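Local coordinates for isomaltose glucohydrolase (Kribbella flavida, PDB 5Z3E), which hydrolyses the alpha-1,6-glucosidic linkage of isomaltose from its non-reducing end, releasing beta-D-glucose and D-glucose inside the cell, at residues G57-A62 / V90-R95; W73-S78 / L381-G386; T80-S85 / W156-V161; A344-A349 / V357-L362. The protein carries 1 engineered substitution. All coordinates share one frame; numbering follows the deposited sequence.

Contact 1: residues G57-A62 / V90-R95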
loop_
_atom_site.group_PDB
_atom_site.type_symbol
_atom_site.label_atom_id
_atom_site.label_comp_id
_atom_site.label_asym_id
_atom_site.label_seq_id
_atom_site.Cartn_x
_atom_site.Cartn_y
_atom_site.Cartn_z
ATOM N N GLY A 57 10.935 -7.075 -14.159
ATOM C CA GLY A 57 9.557 -7.036 -13.743
ATOM C C GLY A 57 9.234 -6.095 -12.596
ATOM O O GLY A 57 8.068 -5.710 -12.430
ATOM N N ALA A 58 10.232 -5.718 -11.792
ATOM C CA ALA A 58 9.935 -4.867 -10.650
ATOM C C ALA A 58 9.421 -3.508 -11.112
ATOM O O ALA A 58 9.874 -2.952 -12.113
ATOM C CB ALA A 58 11.201 -4.610 -9.794
ATOM N N TYR A 59 8.498 -2.940 -10.345
ATOM C CA TYR A 59 8.160 -1.521 -10.490
ATOM C C TYR A 59 9.059 -0.728 -9.547
ATOM O O TYR A 59 9.053 -0.970 -8.355
ATOM C CB TYR A 59 6.698 -1.225 -10.162
ATOM C CG TYR A 59 5.684 -1.852 -11.090
ATOM C CD1 TYR A 59 5.682 -1.597 -12.455
ATOM C CD2 TYR A 59 4.682 -2.684 -10.591
ATOM C CE1 TYR A 59 4.730 -2.145 -13.284
ATOM C CE2 TYR A 59 3.726 -3.226 -11.408
ATOM C CZ TYR A 59 3.744 -2.971 -12.761
ATOM O OH TYR A 59 2.765 -3.546 -13.528
ATOM N N PRO A 60 9.813 0.256 -10.068
ATOM C CA PRO A 60 10.562 1.128 -9.159
ATOM C C PRO A 60 9.596 2.035 -8.418
ATOM O O PRO A 60 8.525 2.344 -8.892
ATOM C CB PRO A 60 11.430 1.930 -10.113
ATOM C CG PRO A 60 10.590 2.044 -11.359
ATOM C CD PRO A 60 9.929 0.685 -11.482
ATOM N N ALA A 61 10.009 2.511 -7.263
ATOM C CA ALA A 61 9.167 3.466 -6.548
ATOM C C ALA A 61 9.208 4.834 -7.211
ATOM O O ALA A 61 8.157 5.504 -7.339
ATOM C CB ALA A 61 9.605 3.583 -5.094
ATOM N N ALA A 62 10.401 5.275 -7.540
ATOM C CA ALA A 62 10.601 6.680 -7.918
ATOM C C ALA A 62 11.910 6.747 -8.685
ATOM O O ALA A 62 12.979 6.950 -8.096
ATOM C CB ALA A 62 10.680 7.539 -6.682
ATOM N N VAL A 90 -2.376 -6.986 -18.564
ATOM C CA VAL A 90 -2.143 -8.267 -17.921
ATOM C C VAL A 90 -0.676 -8.631 -17.973
ATOM O O VAL A 90 -0.133 -9.169 -16.996
ATOM C CB VAL A 90 -3.023 -9.325 -18.577
ATOM C CG1 VAL A 90 -2.753 -10.709 -18.053
ATOM C CG2 VAL A 90 -4.524 -9.002 -18.404
ATOM N N ALA A 91 -0.005 -8.316 -19.069
ATOM C CA ALA A 91 1.388 -8.673 -19.206
ATOM C C ALA A 91 2.248 -7.940 -18.176
ATOM O O ALA A 91 3.048 -8.562 -17.485
ATOM C CB ALA A 91 1.887 -8.381 -20.626
ATOM N N SER A 92 2.090 -6.619 -18.060
ATOM C CA SER A 92 2.924 -5.860 -17.144
ATOM C C SER A 92 2.693 -6.288 -15.701
ATOM O O SER A 92 3.652 -6.497 -14.951
ATOM C CB SER A 92 2.638 -4.365 -17.291
ATOM O OG SER A 92 3.289 -3.622 -16.278
ATOM N N ALA A 93 1.431 -6.385 -15.299
ATOM C CA ALA A 93 1.147 -6.803 -13.928
ATOM C C ALA A 93 1.728 -8.186 -13.662
ATOM O O ALA A 93 2.290 -8.429 -12.593
ATOM C CB ALA A 93 -0.356 -6.766 -13.673
ATOM N N GLY A 94 1.572 -9.102 -14.607
ATOM C CA GLY A 94 2.104 -10.437 -14.428
ATOM C C GLY A 94 3.594 -10.471 -14.265
ATOM O O GLY A 94 4.119 -11.307 -13.514
ATOM N N ARG A 95 4.306 -9.599 -14.967
ATOM C CA ARG A 95 5.757 -9.545 -14.825
ATOM C C ARG A 95 6.164 -9.037 -13.437
ATOM O O ARG A 95 7.179 -9.492 -12.899
ATOM C CB ARG A 95 6.422 -8.720 -15.909
ATOM C CG ARG A 95 6.294 -9.375 -17.310
ATOM C CD ARG A 95 7.508 -9.094 -18.186
ATOM N NE ARG A 95 8.644 -9.764 -17.631
ATOM C CZ ARG A 95 9.930 -9.188 -17.626
ATOM N NH1 ARG A 95 10.882 -9.831 -17.057
ATOM N NH2 ARG A 95 10.145 -7.994 -18.208
#
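Ser92, in the first turn of helix 90-105, takes a hydrogen bond from the phenol of Tyr59, with Tyr59 OH 2.8 Å from Ser92 OG. The serine oxygen lies at the edge of the tyrosine ring, near its plane and on the CE1 side of the hydroxyl. It is turned away from its own backbone N (chi1 171°), and a second bond, to Gln53 just after helix 32-52, helps fix its rotation. Next along the helix, Ala93 touches the phenol more loosely, its backbone N lying 3.6 Å from Tyr59 OH. Glycoside hydrolase family 15 enzymes have an (alpha/alpha)6-barrel catalytic domain, and here the loop between helix 32-52 and strand 71-72 sends one aromatic side chain in among the helices. The Tyr59 side chain also packs on Thr80, Ala81 and Ile84 of helix 74-87. Arg95 meets Gly57 by its backbone: Gly57 CA makes a CA-H...O contact of 3.5 Å with Arg95 O. A side chain on Gly57 would run into that carbonyl, and the glycine's positive phi of 113° is itself unfavourable for other residues. The bent arginine chain brings one face of its guanidinium over Gly57 N, while Arg95 NH2 bonds to Ala55 O.

Contact 2: residues W73-S78 / L381-G386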
loop_
_atom_site.group_PDB
_atom_site.type_symbol
_atom_site.label_atom_id
_atom_site.label_comp_id
_atom_site.label_asym_id
_atom_site.label_seq_id
_atom_site.Cartn_x
_atom_site.Cartn_y
_atom_site.Cartn_z
ATOM N N TRP A 73 9.710 -1.445 -3.713
ATOM C CA TRP A 73 8.986 -1.779 -2.510
ATOM C C TRP A 73 7.778 -2.621 -2.878
ATOM O O TRP A 73 7.092 -2.344 -3.870
ATOM C CB TRP A 73 8.460 -0.528 -1.815
ATOM C CG TRP A 73 9.414 0.268 -0.981
ATOM C CD1 TRP A 73 9.346 0.384 0.374
ATOM C CD2 TRP A 73 10.473 1.135 -1.395
ATOM N NE1 TRP A 73 10.289 1.242 0.841
ATOM C CE2 TRP A 73 10.998 1.734 -0.224
ATOM C CE3 TRP A 73 11.023 1.501 -2.632
ATOM C CZ2 TRP A 73 12.012 2.686 -0.264
ATOM C CZ3 TRP A 73 12.049 2.438 -2.676
ATOM C CH2 TRP A 73 12.534 3.020 -1.490
ATOM N N LEU A 74 7.467 -3.621 -2.058
ATOM C CA LEU A 74 6.262 -4.400 -2.269
ATOM C C LEU A 74 4.987 -3.581 -2.041
ATOM O O LEU A 74 3.982 -3.835 -2.703
ATOM C CB LEU A 74 6.242 -5.662 -1.404
ATOM C CG LEU A 74 7.362 -6.632 -1.671
ATOM C CD1 LEU A 74 7.145 -7.890 -0.853
ATOM C CD2 LEU A 74 7.517 -6.957 -3.112
ATOM N N ARG A 75 5.006 -2.618 -1.118
ATOM C CA ARG A 75 3.846 -1.745 -0.892
ATOM C C ARG A 75 3.539 -0.945 -2.155
ATOM O O ARG A 75 2.483 -1.084 -2.771
ATOM C CB ARG A 75 4.111 -0.856 0.316
ATOM C CG ARG A 75 3.137 0.283 0.501
ATOM C CD ARG A 75 3.364 1.012 1.806
ATOM N NE ARG A 75 4.664 1.622 1.864
ATOM C CZ ARG A 75 5.684 1.220 2.630
ATOM N NH1 ARG A 75 6.849 1.814 2.492
ATOM N NH2 ARG A 75 5.514 0.274 3.524
ATOM N N ASP A 76 4.499 -0.113 -2.567
ATOM C CA ASP A 76 4.284 0.704 -3.755
ATOM C C ASP A 76 3.960 -0.184 -4.944
ATOM O O ASP A 76 3.083 0.106 -5.754
ATOM C CB ASP A 76 5.526 1.519 -4.109
ATOM C CG ASP A 76 5.937 2.529 -3.059
ATOM O OD1 ASP A 76 6.044 2.112 -1.888
ATOM O OD2 ASP A 76 6.167 3.709 -3.427
ATOM N N GLY A 77 4.728 -1.267 -5.091
ATOM C CA GLY A 77 4.599 -2.101 -6.265
ATOM C C GLY A 77 3.271 -2.820 -6.362
ATOM O O GLY A 77 2.733 -2.980 -7.454
ATOM N N SER A 78 2.735 -3.254 -5.225
ATOM C CA SER A 78 1.476 -3.973 -5.221
ATOM C C SER A 78 0.292 -3.076 -5.594
ATOM O O SER A 78 -0.569 -3.467 -6.376
ATOM C CB SER A 78 1.239 -4.615 -3.860
ATOM O OG SER A 78 2.160 -5.661 -3.612
ATOM N N LEU A 381 6.005 9.575 -8.723
ATOM C CA LEU A 381 5.974 8.446 -7.806
ATOM C C LEU A 381 5.039 7.413 -8.440
ATOM O O LEU A 381 3.873 7.694 -8.671
ATOM C CB LEU A 381 5.425 8.872 -6.441
ATOM C CG LEU A 381 5.513 7.754 -5.406
ATOM C CD1 LEU A 381 6.933 7.556 -4.923
ATOM C CD2 LEU A 381 4.572 7.988 -4.232
ATOM N N LEU A 382 5.555 6.218 -8.747
ATOM C CA LEU A 382 4.704 5.262 -9.448
ATOM C C LEU A 382 3.434 4.934 -8.673
ATOM O O LEU A 382 2.368 4.817 -9.248
ATOM C CB LEU A 382 5.457 4.000 -9.867
ATOM C CG LEU A 382 6.147 4.052 -11.230
ATOM C CD1 LEU A 382 7.297 5.031 -11.253
ATOM C CD2 LEU A 382 6.604 2.685 -11.653
ATOM N N TRP A 383 3.552 4.825 -7.348
ATOM C CA TRP A 383 2.404 4.539 -6.499
ATOM C C TRP A 383 1.319 5.618 -6.653
ATOM O O TRP A 383 0.131 5.321 -6.655
ATOM C CB TRP A 383 2.890 4.373 -5.061
ATOM C CG TRP A 383 1.874 3.891 -4.051
ATOM C CD1 TRP A 383 0.606 3.464 -4.273
ATOM C CD2 TRP A 383 2.087 3.824 -2.631
ATOM N NE1 TRP A 383 0.005 3.146 -3.071
ATOM C CE2 TRP A 383 0.896 3.359 -2.045
ATOM C CE3 TRP A 383 3.161 4.146 -1.791
ATOM C CZ2 TRP A 383 0.738 3.231 -0.678
ATOM C CZ3 TRP A 383 2.982 4.034 -0.419
ATOM C CH2 TRP A 383 1.782 3.598 0.115
ATOM N N SER A 384 1.711 6.881 -6.825
ATOM C CA SER A 384 0.709 7.920 -7.094
ATOM C C SER A 384 -0.112 7.588 -8.335
ATOM O O SER A 384 -1.337 7.711 -8.330
ATOM C CB SER A 384 1.363 9.285 -7.286
ATOM O OG SER A 384 1.892 9.768 -6.085
ATOM N N HIS A 385 0.579 7.208 -9.402
ATOM C CA HIS A 385 -0.078 6.815 -10.627
ATOM C C HIS A 385 -0.920 5.558 -10.490
ATOM O O HIS A 385 -2.011 5.465 -11.047
ATOM C CB HIS A 385 0.950 6.694 -11.755
ATOM C CG HIS A 385 1.492 8.026 -12.190
ATOM N ND1 HIS A 385 0.775 8.857 -13.032
ATOM C CD2 HIS A 385 2.616 8.705 -11.863
ATOM C CE1 HIS A 385 1.448 9.969 -13.205
ATOM N NE2 HIS A 385 2.579 9.923 -12.510
ATOM N N GLY A 386 -0.402 4.574 -9.743
ATOM C CA GLY A 386 -1.190 3.380 -9.515
ATOM C C GLY A 386 -2.487 3.667 -8.797
ATOM O O GLY A 386 -3.536 3.135 -9.160
HETATM O O HOH W 1 6.002 4.319 -6.057
#
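Asp76 and Trp383 bring the backbones of 73-78 and 381-386 closest, their CA atoms 5.1 Å apart. Each segment is the opening of a helix, with Trp73 and Leu381 at the N-cap positions. The Trp383 ring extends from its helix (chi1 -172°) across the first turn of the other, and Asp76 CA lies over one face of it, toward the rim. The Asp76 carboxylate is turned 57° from the indole plane, with Asp76 OD2 3.5 Å from Trp383 CE3. A water joins the two helix starts: it donates to Asp76 OD2 at 2.7 Å and accepts from Trp383 N at 2.8 Å, satisfying an amide of the first helical turn. Arg75 sets its aliphatic stem over the six-membered ring, a CH-pi contact with Arg75 CG 4.0 Å from the centroid of that Trp383 ring. The bend at chi3 (62°) then brings the guanidinium edge-on to Trp383 CZ3. Replacing the Trp383 indole by an alanine is likely to open a gap beneath the Arg75 stem and let that chain shift. The polar end of Arg75 makes a salt bridge with Asp151, and Arg75 NH1 and Asp76 OD1 both bind one glycerol molecule, probably from the crystallisation liquor. The arginine side chain lies about 5 Å from that of Glu198, inferred to be the proton donor, which places the contact beside the active site. Helix 317-329 packs against Leu381 and Trp383 through Leu318, helix 151-167 reaches Arg75 through Met155, and helix 32-52 lies against Leu382 and His385.

Contact 3: residues T80-S85 / W156-V161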
loop_
_atom_site.group_PDB
_atom_site.type_symbol
_atom_site.label_atom_id
_atom_site.label_comp_id
_atom_site.label_asym_id
_atom_site.label_seq_id
_atom_site.Cartn_x
_atom_site.Cartn_y
_atom_site.Cartn_z
ATOM N N THR A 80 0.633 -0.313 -7.354
ATOM C CA THR A 80 0.914 -0.023 -8.746
ATOM C C THR A 80 0.382 -1.137 -9.628
ATOM O O THR A 80 -0.306 -0.899 -10.627
ATOM C CB THR A 80 2.422 0.231 -8.961
ATOM O OG1 THR A 80 2.838 1.362 -8.186
ATOM C CG2 THR A 80 2.762 0.512 -10.392
ATOM N N ALA A 81 0.700 -2.381 -9.260
ATOM C CA ALA A 81 0.258 -3.536 -10.015
ATOM C C ALA A 81 -1.249 -3.649 -10.084
ATOM O O ALA A 81 -1.802 -4.069 -11.101
ATOM C CB ALA A 81 0.847 -4.814 -9.411
ATOM N N GLU A 82 -1.947 -3.307 -8.994
ATOM C CA GLU A 82 -3.405 -3.341 -8.989
ATOM C C GLU A 82 -3.975 -2.304 -9.951
ATOM O O GLU A 82 -4.930 -2.599 -10.676
ATOM C CB GLU A 82 -3.927 -3.141 -7.559
ATOM C CG GLU A 82 -5.429 -2.985 -7.446
ATOM C CD GLU A 82 -6.291 -4.171 -7.853
ATOM O OE1 GLU A 82 -5.773 -5.229 -8.265
ATOM O OE2 GLU A 82 -7.542 -3.999 -7.754
ATOM N N GLY A 83 -3.420 -1.101 -9.969
ATOM C CA GLY A 83 -3.861 -0.118 -10.954
ATOM C C GLY A 83 -3.660 -0.584 -12.371
ATOM O O GLY A 83 -4.529 -0.423 -13.227
ATOM N N ILE A 84 -2.503 -1.201 -12.646
ATOM C CA ILE A 84 -2.192 -1.694 -13.975
ATOM C C ILE A 84 -3.107 -2.856 -14.366
ATOM O O ILE A 84 -3.548 -2.963 -15.516
ATOM C CB ILE A 84 -0.698 -2.081 -14.048
ATOM C CG1 ILE A 84 0.199 -0.840 -13.940
ATOM C CG2 ILE A 84 -0.372 -2.907 -15.284
ATOM C CD1 ILE A 84 0.076 0.147 -15.109
ATOM N N SER A 85 -3.390 -3.741 -13.414
ATOM C CA SER A 85 -4.281 -4.863 -13.652
ATOM C C SER A 85 -5.695 -4.390 -13.975
ATOM O O SER A 85 -6.334 -4.883 -14.912
ATOM C CB SER A 85 -4.290 -5.777 -12.424
ATOM O OG SER A 85 -5.190 -6.850 -12.608
ATOM N N TRP A 156 1.177 -7.726 -1.061
ATOM C CA TRP A 156 1.441 -8.508 -2.255
ATOM C C TRP A 156 0.450 -9.661 -2.372
ATOM O O TRP A 156 -0.090 -9.927 -3.448
ATOM C CB TRP A 156 2.874 -9.034 -2.301
ATOM C CG TRP A 156 3.071 -9.794 -3.586
ATOM C CD1 TRP A 156 2.942 -9.287 -4.832
ATOM C CD2 TRP A 156 3.267 -11.201 -3.755
ATOM N NE1 TRP A 156 3.079 -10.259 -5.776
ATOM C CE2 TRP A 156 3.267 -11.452 -5.145
ATOM C CE3 TRP A 156 3.455 -12.277 -2.874
ATOM C CZ2 TRP A 156 3.488 -12.729 -5.673
ATOM C CZ3 TRP A 156 3.663 -13.533 -3.412
ATOM C CH2 TRP A 156 3.679 -13.748 -4.797
ATOM N N LEU A 157 0.190 -10.367 -1.262
ATOM C CA LEU A 157 -0.791 -11.443 -1.296
ATOM C C LEU A 157 -2.138 -10.938 -1.793
ATOM O O LEU A 157 -2.788 -11.563 -2.642
ATOM C CB LEU A 157 -0.941 -12.056 0.085
ATOM C CG LEU A 157 0.255 -12.872 0.577
ATOM C CD1 LEU A 157 -0.055 -13.394 1.974
ATOM C CD2 LEU A 157 0.598 -14.028 -0.353
ATOM N N TRP A 158 -2.608 -9.818 -1.240
ATOM C CA TRP A 158 -3.849 -9.226 -1.716
ATOM C C TRP A 158 -3.790 -8.943 -3.208
ATOM O O TRP A 158 -4.715 -9.260 -3.970
ATOM C CB TRP A 158 -4.156 -7.944 -0.911
ATOM C CG TRP A 158 -5.119 -7.021 -1.584
ATOM C CD1 TRP A 158 -6.473 -7.157 -1.702
ATOM C CD2 TRP A 158 -4.775 -5.838 -2.337
ATOM N NE1 TRP A 158 -6.981 -6.127 -2.462
ATOM C CE2 TRP A 158 -5.962 -5.314 -2.857
ATOM C CE3 TRP A 158 -3.583 -5.158 -2.575
ATOM C CZ2 TRP A 158 -5.986 -4.134 -3.633
ATOM C CZ3 TRP A 158 -3.594 -3.998 -3.320
ATOM C CH2 TRP A 158 -4.794 -3.503 -3.829
ATOM N N SER A 159 -2.706 -8.328 -3.655
ATOM C CA SER A 159 -2.576 -7.909 -5.042
ATOM C C SER A 159 -2.592 -9.092 -6.007
ATOM O O SER A 159 -3.285 -9.069 -7.033
ATOM C CB SER A 159 -1.309 -7.080 -5.199
ATOM O OG SER A 159 -1.018 -6.772 -6.528
ATOM N N VAL A 160 -1.800 -10.112 -5.725
ATOM C CA VAL A 160 -1.681 -11.220 -6.672
ATOM C C VAL A 160 -2.981 -12.009 -6.745
ATOM O O VAL A 160 -3.409 -12.402 -7.831
ATOM C CB VAL A 160 -0.428 -12.092 -6.369
ATOM C CG1 VAL A 160 -0.542 -12.907 -5.094
ATOM C CG2 VAL A 160 -0.127 -12.990 -7.554
ATOM N N VAL A 161 -3.646 -12.227 -5.608
ATOM C CA VAL A 161 -4.930 -12.921 -5.620
ATOM C C VAL A 161 -5.948 -12.117 -6.403
ATOM O O VAL A 161 -6.716 -12.663 -7.212
ATOM C CB VAL A 161 -5.399 -13.195 -4.184
ATOM C CG1 VAL A 161 -6.845 -13.693 -4.169
ATOM C CG2 VAL A 161 -4.499 -14.218 -3.511
HETATM O O HOH W 2 -3.431 -6.504 -8.015
#
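A water is held by three groups from two helices: it donates to Glu82 OE1 at 2.7 Å and to Ser159 O at 2.8 Å and, in one of the two serine conformers, accepts from Ser159 OG at 2.8 Å. The bridge spans helices that run nearly parallel, their local axes 9.6 Å apart and 12° from alignment. The water thus uses both the backbone carbonyl and the hydroxyl of Ser159. In that same conformer the methyl of Ala81 faces the serine, with Ala81 CB 4.0 Å from Ser159 OG. Glu82 leaves its helix toward the other and folds at chi2 (64°), setting its methylenes against the far rim of the Trp158 indole while the carboxylate continues to the water. The closest carbon pair is Glu82 CG and Trp158 CH2, 3.7 Å apart. The two side chains cross at about a right angle. Phe79 and Phe275 add further rings around that indole, and His97 of helix 90-105 reaches Ser159. This is lateral packing of helices in the (alpha/alpha)6 barrel of the family, away from the annotated catalytic residues. Glu82 OE2 has salt bridges to Arg86 and Arg166, so the glutamate divides its work, one oxygen toward the water and the other toward two arginines. Such surroundings would be expected to keep this buried carboxylate ionised and hold its plane in one orientation.

Contact 4: residues A344-A349 / V357-L362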
loop_
_atom_site.group_PDB
_atom_site.type_symbol
_atom_site.label_atom_id
_atom_site.label_comp_id
_atom_site.label_asym_id
_atom_site.label_seq_id
_atom_site.Cartn_x
_atom_site.Cartn_y
_atom_site.Cartn_z
ATOM N N ALA A 344 -5.778 15.172 -9.906
ATOM C CA ALA A 344 -5.485 15.558 -11.277
ATOM C C ALA A 344 -4.843 16.942 -11.314
ATOM O O ALA A 344 -3.995 17.206 -12.172
ATOM C CB ALA A 344 -6.731 15.501 -12.126
ATOM N N ASP A 345 -5.253 17.827 -10.411
ATOM C CA ASP A 345 -4.699 19.172 -10.350
ATOM C C ASP A 345 -3.247 19.185 -9.874
ATOM O O ASP A 345 -2.607 20.252 -9.950
ATOM C CB ASP A 345 -5.561 20.038 -9.437
ATOM C CG ASP A 345 -6.909 20.381 -10.039
ATOM O OD1 ASP A 345 -7.100 20.243 -11.275
ATOM O OD2 ASP A 345 -7.793 20.850 -9.269
ATOM N N GLN A 346 -2.716 18.050 -9.410
ATOM C CA GLN A 346 -1.319 17.999 -8.973
ATOM C C GLN A 346 -0.389 17.470 -10.048
ATOM O O GLN A 346 0.815 17.416 -9.859
ATOM C CB GLN A 346 -1.164 17.161 -7.700
ATOM C CG GLN A 346 -2.201 17.508 -6.631
ATOM C CD GLN A 346 -2.374 18.980 -6.421
ATOM O OE1 GLN A 346 -1.415 19.735 -6.416
ATOM N NE2 GLN A 346 -3.622 19.410 -6.262
ATOM N N ALA A 347 -0.943 17.040 -11.189
ATOM C CA ALA A 347 -0.079 16.539 -12.265
ATOM C C ALA A 347 0.731 17.693 -12.846
ATOM O O ALA A 347 0.206 18.809 -13.009
ATOM C CB ALA A 347 -0.920 15.896 -13.342
ATOM N N ASP A 348 1.999 17.454 -13.133
ATOM C CA ASP A 348 2.858 18.461 -13.732
ATOM C C ASP A 348 2.617 18.553 -15.230
ATOM O O ASP A 348 1.705 17.935 -15.781
ATOM C CB ASP A 348 4.319 18.252 -13.328
ATOM C CG ASP A 348 4.997 17.100 -14.008
ATOM O OD1 ASP A 348 4.466 16.505 -14.969
ATOM O OD2 ASP A 348 6.143 16.790 -13.573
ATOM N N ALA A 349 3.413 19.381 -15.914
ATOM C CA ALA A 349 3.196 19.637 -17.327
ATOM C C ALA A 349 3.308 18.379 -18.165
ATOM O O ALA A 349 2.774 18.310 -19.282
ATOM C CB ALA A 349 4.162 20.708 -17.826
ATOM N N VAL A 357 2.464 17.254 -2.393
ATOM C CA VAL A 357 2.554 18.684 -2.753
ATOM C C VAL A 357 2.480 19.511 -1.502
ATOM O O VAL A 357 1.899 19.113 -0.501
ATOM C CB VAL A 357 1.453 19.078 -3.737
ATOM C CG1 VAL A 357 1.665 18.389 -5.084
ATOM C CG2 VAL A 357 0.070 18.865 -3.202
ATOM N N PRO A 358 3.024 20.737 -1.562
ATOM C CA PRO A 358 3.124 21.581 -0.361
ATOM C C PRO A 358 2.068 22.664 -0.257
ATOM O O PRO A 358 2.322 23.674 0.401
ATOM C CB PRO A 358 4.495 22.175 -0.540
ATOM C CG PRO A 358 4.609 22.434 -2.015
ATOM C CD PRO A 358 3.943 21.188 -2.628
ATOM N N HIS A 359 0.903 22.526 -0.916
ATOM C CA HIS A 359 -0.110 23.591 -0.857
ATOM C C HIS A 359 -0.507 23.882 0.577
ATOM O O HIS A 359 -0.713 25.037 0.940
ATOM C CB HIS A 359 -1.368 23.282 -1.667
ATOM C CG HIS A 359 -1.140 22.898 -3.081
ATOM N ND1 HIS A 359 -0.317 23.601 -3.891
ATOM C CD2 HIS A 359 -1.600 21.870 -3.840
ATOM C CE1 HIS A 359 -0.283 23.025 -5.095
ATOM N NE2 HIS A 359 -1.070 21.972 -5.060
ATOM N N HIS A 360 -0.649 22.839 1.376
ATOM C CA HIS A 360 -0.781 22.985 2.808
ATOM C C HIS A 360 0.301 22.124 3.450
ATOM O O HIS A 360 0.433 20.951 3.099
ATOM C CB HIS A 360 -2.169 22.547 3.318
ATOM C CG HIS A 360 -2.356 22.795 4.768
ATOM N ND1 HIS A 360 -2.349 21.800 5.719
ATOM C CD2 HIS A 360 -2.506 23.943 5.449
ATOM C CE1 HIS A 360 -2.486 22.315 6.924
ATOM N NE2 HIS A 360 -2.590 23.633 6.779
ATOM N N LEU A 361 1.041 22.713 4.402
ATOM C CA LEU A 361 2.104 22.022 5.130
ATOM C C LEU A 361 1.777 22.015 6.608
ATOM O O LEU A 361 1.459 23.049 7.205
ATOM C CB LEU A 361 3.459 22.717 4.906
ATOM C CG LEU A 361 4.015 22.676 3.497
ATOM C CD1 LEU A 361 5.252 23.544 3.369
ATOM C CD2 LEU A 361 4.354 21.241 3.146
ATOM N N LEU A 362 1.863 20.827 7.235
ATOM C CA LEU A 362 1.671 20.760 8.671
ATOM C C LEU A 362 2.774 21.439 9.502
ATOM O O LEU A 362 2.500 21.978 10.577
ATOM C CB LEU A 362 1.543 19.286 9.109
ATOM C CG LEU A 362 0.287 18.592 8.595
ATOM C CD1 LEU A 362 0.430 17.092 8.880
ATOM C CD2 LEU A 362 -0.981 19.143 9.205
#
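Gln346 lays its side chain along Val357, with Gln346 OE1 3.6 Å from Val357 CG1 and Gln346 CB 4.0 Å from that same methyl. Both valine methyls reach the amide oxygen. The oxygen also accepts a hydrogen bond from the imidazole: His359 NE2 lies 2.6 Å from Gln346 OE1, with an angle of 149° at the hydrogen. The acceptor lies close to the plane of the histidine ring, at its edge, but the donor is tilted 24° from the plane of the glutamine carbonyl, and the two flat groups stand 65° apart. A bend at chi2 folds the glutamine chain and helps direct its amide toward this partner. Gln346 is the third residue of a type I beta turn from Ala344 to Ala347, closed by Ala347 N to Ala344 O at 3.2 Å, where the chain leaves helix 333-344. Val357 ends the short strand 356-357, which pairs with Gln315 of strand 315-316; its side chain is about 8 Å from Ala355, the engineered alanine at the position inferred to be the proton acceptor. The other amide atom, Gln346 NE2, bonds back to the carbonyl of Trp342. With Gln346 cut back to an alanine, His359 NE2 would probably lose this acceptor and the Val357 methyls part of their cover. Val357 CB also lies over one face of the His359 ring, toward its rim.

Contacts 1, 2 and 3 are buried and adjoin one another, whereas contact 4 lies partly exposed about 20 Å from the chain centre and touches none of them. Helix 74-87 serves contacts 2 and 3 and packs against Tyr59 of contact 1; the loop of contact 1 also meets contact 2, where Ala61 O probably accepts a hydrogen bond from Leu382 N at 3.0 Å. Each of contacts 2 and 3 joins an indole, a carboxylate and a bridging water, but only contact 2 adjoins the inferred active site on both sides, near Glu198 and the engineered Ala355. Contacts 1 and 4 instead rely on one direct side-chain hydrogen bond, within packed helices and between peripheral loops respectively.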